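Local coordinates for protein fructokinase (Xylella fastidiosa Temecula1, PDB 3LJS) that probably phosphorylates fructose with ATP, as a sugar kinase of the PfkB (ribokinase-like) family, at residues Val53-Asp66 and Gly76-Thr90. Sequence-based numbering, arbitrary orientation.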
ATOM      1  N   VAL B  53      14.077   1.801  26.404  1.00 20.48           N
ATOM      2  CA  VAL B  53      13.266   2.545  25.454  1.00 19.08           C
ATOM      3  C   VAL B  53      11.970   1.831  25.115  1.00 20.57           C
ATOM      4  O   VAL B  53      11.907   0.602  25.047  1.00 19.83           O
ATOM      5  CB  VAL B  53      14.054   2.814  24.146  1.00 18.90           C
ATOM      6  CG1 VAL B  53      14.456   1.494  23.496  1.00 18.16           C
ATOM      7  CG2 VAL B  53      13.213   3.643  23.184  1.00 19.93           C
ATOM      8  N   GLN B  54      10.931   2.627  24.908  1.00 19.34           N
ATOM      9  CA  GLN B  54       9.622   2.109  24.577  1.00 20.90           C
ATOM     10  C   GLN B  54       9.105   2.851  23.351  1.00 19.94           C
ATOM     11  O   GLN B  54       9.371   4.044  23.182  1.00 19.39           O
ATOM     12  CB  GLN B  54       8.692   2.330  25.776  1.00 25.04           C
ATOM     13  CG  GLN B  54       7.238   1.993  25.553  1.00 34.30           C
ATOM     14  CD  GLN B  54       6.393   2.245  26.793  1.00 34.87           C
ATOM     15  OE1 GLN B  54       6.814   2.950  27.710  1.00 36.78           O
ATOM     16  NE2 GLN B  54       5.192   1.682  26.818  1.00 38.23           N
ATOM     17  N   PHE B  55       8.412   2.140  22.467  1.00 20.12           N
ATOM     18  CA  PHE B  55       7.820   2.790  21.305  1.00 18.89           C
ATOM     19  C   PHE B  55       6.327   2.846  21.573  1.00 20.31           C
ATOM     20  O   PHE B  55       5.702   1.820  21.851  1.00 20.45           O
ATOM     21  CB  PHE B  55       8.054   2.010  20.014  1.00 18.79           C
ATOM     22  CG  PHE B  55       7.363   2.621  18.821  1.00 19.65           C
ATOM     23  CD1 PHE B  55       7.912   3.721  18.163  1.00 20.42           C
ATOM     24  CD2 PHE B  55       6.129   2.139  18.398  1.00 19.80           C
ATOM     25  CE1 PHE B  55       7.238   4.335  17.101  1.00 20.52           C
ATOM     26  CE2 PHE B  55       5.445   2.747  17.338  1.00 21.69           C
ATOM     27  CZ  PHE B  55       6.004   3.848  16.690  1.00 20.97           C
ATOM     28  N   VAL B  56       5.762   4.046  21.495  1.00 19.98           N
ATOM     29  CA  VAL B  56       4.338   4.241  21.728  1.00 18.82           C
ATOM     30  C   VAL B  56       3.679   4.688  20.427  1.00 18.88           C
ATOM     31  O   VAL B  56       4.051   5.702  19.836  1.00 18.41           O
ATOM     32  CB  VAL B  56       4.096   5.295  22.833  1.00 20.58           C
ATOM     33  CG1 VAL B  56       2.600   5.598  22.965  1.00 18.67           C
ATOM     34  CG2 VAL B  56       4.636   4.765  24.162  1.00 21.52           C
ATOM     35  N   GLY B  57       2.707   3.907  19.979  1.00 19.81           N
ATOM     36  CA  GLY B  57       2.020   4.218  18.745  1.00 19.50           C
ATOM     37  C   GLY B  57       1.096   3.080  18.372  1.00 21.82           C
ATOM     38  O   GLY B  57       1.016   2.069  19.080  1.00 20.26           O
HETATM   39  N   MSE B  58       0.408   3.236  17.247  1.00 20.98           N
HETATM   40  CA  MSE B  58      -0.532   2.226  16.801  1.00 22.61           C
HETATM   41  C   MSE B  58      -0.044   1.500  15.558  1.00 21.10           C
HETATM   42  O   MSE B  58       0.407   2.126  14.602  1.00 21.26           O
HETATM   43  CB  MSE B  58      -1.889   2.883  16.532  1.00 24.95           C
HETATM   44  CG  MSE B  58      -3.000   1.915  16.174  1.00 33.84           C
HETATM   45 SE   MSE B  58      -4.723   2.796  16.266  1.00 47.02          SE
HETATM   46  CE  MSE B  58      -5.232   2.226  18.047  1.00 39.81           C
ATOM     47  N   LEU B  59      -0.127   0.173  15.594  1.00 22.52           N
ATOM     48  CA  LEU B  59       0.272  -0.678  14.479  1.00 23.90           C
ATOM     49  C   LEU B  59      -0.980  -1.378  13.953  1.00 25.39           C
ATOM     50  O   LEU B  59      -1.895  -1.679  14.720  1.00 25.64           O
ATOM     51  CB  LEU B  59       1.272  -1.742  14.939  1.00 25.08           C
ATOM     52  CG  LEU B  59       2.556  -1.278  15.627  1.00 25.52           C
ATOM     53  CD1 LEU B  59       3.465  -2.475  15.884  1.00 24.25           C
ATOM     54  CD2 LEU B  59       3.257  -0.259  14.760  1.00 26.48           C
ATOM     55  N   GLY B  60      -1.022  -1.642  12.653  1.00 25.84           N
ATOM     56  CA  GLY B  60      -2.179  -2.316  12.097  1.00 27.41           C
ATOM     57  C   GLY B  60      -2.209  -3.777  12.512  1.00 28.94           C
ATOM     58  O   GLY B  60      -1.194  -4.328  12.954  1.00 27.30           O
ATOM     59  N   SER B  61      -3.380  -4.398  12.402  1.00 30.56           N
ATOM     60  CA  SER B  61      -3.537  -5.812  12.728  1.00 33.87           C
ATOM     61  C   SER B  61      -3.419  -6.556  11.410  1.00 34.20           C
ATOM     62  O   SER B  61      -4.356  -7.225  10.967  1.00 38.54           O
ATOM     63  CB  SER B  61      -4.907  -6.091  13.347  1.00 33.45           C
ATOM     64  OG  SER B  61      -5.032  -5.445  14.600  1.00 38.69           O
ATOM     65  N   ASP B  62      -2.268  -6.398  10.774  1.00 32.24           N
ATOM     66  CA  ASP B  62      -1.987  -7.038   9.501  1.00 31.02           C
ATOM     67  C   ASP B  62      -0.577  -7.602   9.545  1.00 31.51           C
ATOM     68  O   ASP B  62       0.126  -7.452  10.548  1.00 29.18           O
ATOM     69  CB  ASP B  62      -2.126  -6.032   8.351  1.00 31.56           C
ATOM     70  CG  ASP B  62      -1.406  -4.716   8.624  1.00 33.37           C
ATOM     71  OD1 ASP B  62      -0.202  -4.741   8.945  1.00 35.74           O
ATOM     72  OD2 ASP B  62      -2.046  -3.651   8.510  1.00 34.42           O
HETATM   73  N   MSE B  63      -0.172  -8.250   8.458  1.00 31.82           N
HETATM   74  CA  MSE B  63       1.148  -8.862   8.364  1.00 33.26           C
HETATM   75  C   MSE B  63       2.285  -7.880   8.623  1.00 30.20           C
HETATM   76  O   MSE B  63       3.277  -8.224   9.264  1.00 29.19           O
HETATM   77  CB  MSE B  63       1.332  -9.506   6.980  1.00 38.78           C
HETATM   78  CG  MSE B  63       1.192  -8.534   5.807  1.00 47.45           C
HETATM   79 SE   MSE B  63       1.457  -9.359   4.054  1.00 61.06          SE
HETATM   80  CE  MSE B  63      -0.324 -10.088   3.800  1.00 56.11           C
ATOM     81  N   PHE B  64       2.142  -6.659   8.125  1.00 28.29           N
ATOM     82  CA  PHE B  64       3.180  -5.657   8.312  1.00 26.99           C
ATOM     83  C   PHE B  64       3.237  -5.169   9.749  1.00 26.45           C
ATOM     84  O   PHE B  64       4.316  -4.898  10.279  1.00 25.07           O
ATOM     85  CB  PHE B  64       2.959  -4.497   7.347  1.00 26.06           C
ATOM     86  CG  PHE B  64       3.103  -4.891   5.907  1.00 27.20           C
ATOM     87  CD1 PHE B  64       4.272  -5.498   5.460  1.00 27.95           C
ATOM     88  CD2 PHE B  64       2.073  -4.670   5.002  1.00 28.99           C
ATOM     89  CE1 PHE B  64       4.418  -5.881   4.128  1.00 29.46           C
ATOM     90  CE2 PHE B  64       2.205  -5.046   3.667  1.00 29.87           C
ATOM     91  CZ  PHE B  64       3.381  -5.654   3.228  1.00 29.40           C
ATOM     92  N   GLY B  65       2.073  -5.067  10.379  1.00 26.22           N
ATOM     93  CA  GLY B  65       2.026  -4.634  11.762  1.00 25.57           C
ATOM     94  C   GLY B  65       2.712  -5.678  12.624  1.00 27.42           C
ATOM     95  O   GLY B  65       3.458  -5.341  13.545  1.00 26.80           O
ATOM     96  N   ASP B  66       2.462  -6.952  12.327  1.00 26.96           N
ATOM     97  CA  ASP B  66       3.081  -8.038  13.079  1.00 27.77           C
ATOM     98  C   ASP B  66       4.593  -7.977  12.898  1.00 26.42           C
ATOM     99  O   ASP B  66       5.350  -8.233  13.835  1.00 27.27           O
ATOM    100  CB  ASP B  66       2.574  -9.404  12.602  1.00 29.65           C
ATOM    101  CG  ASP B  66       1.089  -9.602  12.852  1.00 34.10           C
ATOM    102  OD1 ASP B  66       0.546  -8.966  13.782  1.00 33.69           O
ATOM    103  OD2 ASP B  66       0.469 -10.410  12.122  1.00 33.59           O
ATOM    104  N   GLY B  76      14.799  -5.257  21.422  1.00 25.37           N
ATOM    105  CA  GLY B  76      14.862  -4.907  22.827  1.00 25.44           C
ATOM    106  C   GLY B  76      14.030  -3.684  23.167  1.00 24.97           C
ATOM    107  O   GLY B  76      14.147  -3.134  24.261  1.00 25.26           O
ATOM    108  N   VAL B  77      13.195  -3.243  22.230  1.00 24.53           N
ATOM    109  CA  VAL B  77      12.322  -2.094  22.466  1.00 22.59           C
ATOM    110  C   VAL B  77      11.094  -2.597  23.221  1.00 24.57           C
ATOM    111  O   VAL B  77      10.477  -3.581  22.813  1.00 24.71           O
ATOM    112  CB  VAL B  77      11.854  -1.452  21.128  1.00 22.98           C
ATOM    113  CG1 VAL B  77      10.814  -0.352  21.397  1.00 20.24           C
ATOM    114  CG2 VAL B  77      13.052  -0.874  20.379  1.00 19.40           C
ATOM    115  N   VAL B  78      10.742  -1.940  24.324  1.00 24.49           N
ATOM    116  CA  VAL B  78       9.567  -2.352  25.096  1.00 25.23           C
ATOM    117  C   VAL B  78       8.316  -2.097  24.256  1.00 25.87           C
ATOM    118  O   VAL B  78       8.142  -1.013  23.692  1.00 23.96           O
ATOM    119  CB  VAL B  78       9.475  -1.581  26.434  1.00 25.71           C
ATOM    120  CG1 VAL B  78       8.138  -1.854  27.111  1.00 27.88           C
ATOM    121  CG2 VAL B  78      10.617  -2.008  27.352  1.00 26.22           C
ATOM    122  N   THR B  79       7.444  -3.097  24.177  1.00 26.03           N
ATOM    123  CA  THR B  79       6.236  -2.993  23.363  1.00 26.74           C
ATOM    124  C   THR B  79       4.917  -2.788  24.103  1.00 26.66           C
ATOM    125  O   THR B  79       3.864  -2.755  23.470  1.00 26.12           O
ATOM    126  CB  THR B  79       6.083  -4.244  22.470  1.00 27.73           C
ATOM    127  OG1 THR B  79       6.015  -5.411  23.298  1.00 25.46           O
ATOM    128  CG2 THR B  79       7.274  -4.380  21.525  1.00 25.70           C
ATOM    129  N   ASP B  80       4.968  -2.639  25.425  1.00 28.15           N
ATOM    130  CA  ASP B  80       3.756  -2.462  26.229  1.00 30.67           C
ATOM    131  C   ASP B  80       2.865  -1.300  25.808  1.00 29.29           C
ATOM    132  O   ASP B  80       1.653  -1.358  25.984  1.00 29.16           O
ATOM    133  CB  ASP B  80       4.103  -2.261  27.710  1.00 35.72           C
ATOM    134  CG  ASP B  80       5.032  -3.321  28.241  1.00 40.72           C
ATOM    135  OD1 ASP B  80       4.954  -4.477  27.774  1.00 44.36           O
ATOM    136  OD2 ASP B  80       5.835  -2.999  29.142  1.00 44.75           O
ATOM    137  N   GLY B  81       3.465  -0.244  25.270  1.00 27.67           N
ATOM    138  CA  GLY B  81       2.687   0.915  24.867  1.00 25.68           C
ATOM    139  C   GLY B  81       2.145   0.885  23.451  1.00 24.27           C
ATOM    140  O   GLY B  81       1.567   1.866  22.985  1.00 23.15           O
ATOM    141  N   ILE B  82       2.338  -0.227  22.756  1.00 23.07           N
ATOM    142  CA  ILE B  82       1.840  -0.345  21.392  1.00 23.98           C
ATOM    143  C   ILE B  82       0.393  -0.819  21.406  1.00 24.01           C
ATOM    144  O   ILE B  82       0.042  -1.715  22.166  1.00 23.64           O
ATOM    145  CB  ILE B  82       2.674  -1.361  20.566  1.00 24.29           C
ATOM    146  CG1 ILE B  82       4.082  -0.818  20.324  1.00 23.38           C
ATOM    147  CG2 ILE B  82       1.991  -1.633  19.224  1.00 25.82           C
ATOM    148  CD1 ILE B  82       5.000  -1.793  19.599  1.00 21.53           C
ATOM    149  N   VAL B  83      -0.452  -0.198  20.588  1.00 25.92           N
ATOM    150  CA  VAL B  83      -1.846  -0.617  20.486  1.00 26.18           C
ATOM    151  C   VAL B  83      -2.075  -1.035  19.040  1.00 27.03           C
ATOM    152  O   VAL B  83      -1.305  -0.655  18.154  1.00 26.70           O
ATOM    153  CB  VAL B  83      -2.836   0.503  20.879  1.00 25.53           C
ATOM    154  CG1 VAL B  83      -2.756   0.751  22.380  1.00 24.57           C
ATOM    155  CG2 VAL B  83      -2.536   1.766  20.106  1.00 24.11           C
ATOM    156  N   ARG B  84      -3.122  -1.815  18.797  1.00 27.92           N
ATOM    157  CA  ARG B  84      -3.392  -2.307  17.448  1.00 29.24           C
ATOM    158  C   ARG B  84      -4.765  -1.914  16.916  1.00 30.02           C
ATOM    159  O   ARG B  84      -5.675  -1.599  17.681  1.00 29.49           O
ATOM    160  CB  ARG B  84      -3.278  -3.839  17.427  1.00 29.85           C
ATOM    161  CG  ARG B  84      -2.018  -4.403  18.083  1.00 29.22           C
ATOM    162  CD  ARG B  84      -0.754  -3.991  17.336  1.00 29.38           C
ATOM    163  NE  ARG B  84      -0.582  -4.708  16.076  1.00 27.66           N
ATOM    164  CZ  ARG B  84      -0.012  -5.904  15.961  1.00 28.52           C
ATOM    165  NH1 ARG B  84       0.451  -6.531  17.034  1.00 29.46           N
ATOM    166  NH2 ARG B  84       0.104  -6.473  14.769  1.00 28.09           N
ATOM    167  N   THR B  85      -4.906  -1.939  15.595  1.00 31.04           N
ATOM    168  CA  THR B  85      -6.176  -1.623  14.961  1.00 30.58           C
ATOM    169  C   THR B  85      -6.349  -2.351  13.631  1.00 32.11           C
ATOM    170  O   THR B  85      -5.380  -2.592  12.911  1.00 31.03           O
ATOM    171  CB  THR B  85      -6.330  -0.119  14.707  1.00 31.20           C
ATOM    172  OG1 THR B  85      -7.611   0.123  14.110  1.00 29.49           O
ATOM    173  CG2 THR B  85      -5.238   0.384  13.779  1.00 29.67           C
ATOM    174  N   SER B  86      -7.595  -2.700  13.320  1.00 32.67           N
ATOM    175  CA  SER B  86      -7.930  -3.385  12.076  1.00 33.15           C
ATOM    176  C   SER B  86      -8.683  -2.411  11.183  1.00 32.42           C
ATOM    177  O   SER B  86      -9.093  -2.761  10.078  1.00 34.05           O
ATOM    178  CB  SER B  86      -8.820  -4.600  12.358  1.00 34.97           C
ATOM    179  OG  SER B  86      -8.151  -5.549  13.170  1.00 38.63           O
ATOM    180  N   THR B  87      -8.860  -1.188  11.672  1.00 31.99           N
ATOM    181  CA  THR B  87      -9.584  -0.150  10.944  1.00 30.47           C
ATOM    182  C   THR B  87      -8.816   0.366   9.733  1.00 30.16           C
ATOM    183  O   THR B  87      -9.410   0.796   8.746  1.00 29.50           O
ATOM    184  CB  THR B  87      -9.913   1.036  11.876  1.00 32.09           C
ATOM    185  OG1 THR B  87     -10.774   0.582  12.928  1.00 33.38           O
ATOM    186  CG2 THR B  87     -10.608   2.154  11.113  1.00 32.50           C
ATOM    187  N   ALA B  88      -7.492   0.329   9.816  1.00 28.17           N
ATOM    188  CA  ALA B  88      -6.653   0.787   8.721  1.00 26.29           C
ATOM    189  C   ALA B  88      -5.394  -0.062   8.653  1.00 26.33           C
ATOM    190  O   ALA B  88      -5.017  -0.728   9.623  1.00 25.10           O
ATOM    191  CB  ALA B  88      -6.294   2.262   8.906  1.00 25.52           C
ATOM    192  N   LYS B  89      -4.750  -0.035   7.494  1.00 24.79           N
ATOM    193  CA  LYS B  89      -3.539  -0.807   7.272  1.00 24.42           C
ATOM    194  C   LYS B  89      -2.298  -0.065   7.741  1.00 23.85           C
ATOM    195  O   LYS B  89      -2.310   1.156   7.930  1.00 23.22           O
ATOM    196  CB  LYS B  89      -3.386  -1.112   5.780  1.00 26.23           C
ATOM    197  CG  LYS B  89      -4.555  -1.860   5.153  1.00 29.53           C
ATOM    198  CD  LYS B  89      -4.620  -3.285   5.655  1.00 32.53           C
ATOM    199  CE  LYS B  89      -5.700  -4.081   4.941  1.00 35.12           C
ATOM    200  NZ  LYS B  89      -5.776  -5.465   5.486  1.00 36.94           N
ATOM    201  N   THR B  90      -1.223  -0.822   7.925  1.00 22.91           N
ATOM    202  CA  THR B  90       0.056  -0.257   8.315  1.00 21.66           C
ATOM    203  C   THR B  90       0.502   0.578   7.119  1.00 21.85           C
ATOM    204  O   THR B  90       0.422   0.129   5.975  1.00 21.94           O
ATOM    205  CB  THR B  90       1.091  -1.367   8.558  1.00 22.16           C
ATOM    206  OG1 THR B  90       0.633  -2.216   9.618  1.00 22.92           O
ATOM    207  CG2 THR B  90       2.441  -0.772   8.917  1.00 19.86           C
TER
HETATM  208  O   HOH W   1      14.442  -1.152  26.253  1.00 30.04           O
HETATM  209  O   HOH W   2      -7.298  -5.256  16.015  1.00 44.11           O
HETATM  210  O   HOH W   3      -4.501  -3.407   9.862  1.00 27.00           O
HETATM  211  O   HOH W   4       1.782  -9.046  16.486  1.00 39.90           O
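Met58, Leu59 and Gly60 of strand 53-60 pair in parallel with Val83, Arg84 and Thr85 of strand 82-85. Val83 N bonds to Gly57 O, and Val83 O accepts from Leu59 N at 2.9 Å. Thr85 N follows on Leu59 O. With helix 63-75 between them, the two strands form a beta-alpha-beta unit at the edge of the central sheet.

The apolar packing is tight on the face of Met58, Val83 and Thr85. The selenomethionine Met58 bends at its selenium (chi3 -97°), which brings CE against Val83 CG2 at 3.4 Å, closer than usual for carbons. Its SE lies on Thr85 CG2. On the other face, Leu59 CG and CD1 meet Ile82 CG2, and Ile82 CG1 comes to the edge of the Phe55 ring.

Asp62 caps the helix and also holds the chain beyond strand 82-85, at Thr90. Its OD1 accepts from Thr90 OG1 at 2.7 Å through the syn lone pair, and from Gly65 N nearly along the C-O axis. OD2 takes Thr90 N at 3.0 Å. Thr90 O bonds to Tyr108 of the second subunit.

The solvent side is looser at Ser61 and Ser86, whose OG atoms are linked by a water. Arg84, at the rim, is well held. Bends at chi2 (-65°) and chi3 bring its guanidinium to Gly60 O. NE and NH2 grip that oxygen side-on, NH2 in the carbonyl plane and NE from above it. NH2 also forms a salt bridge to Asp66 OD1 at 2.7 Å, with the two planes 77° apart. Another water joins that carboxylate oxygen to NH1.

Four polar links thus fix the guanidinium's rotation, and the nearby positive charge probably favours an ionised Asp66 at the helix start.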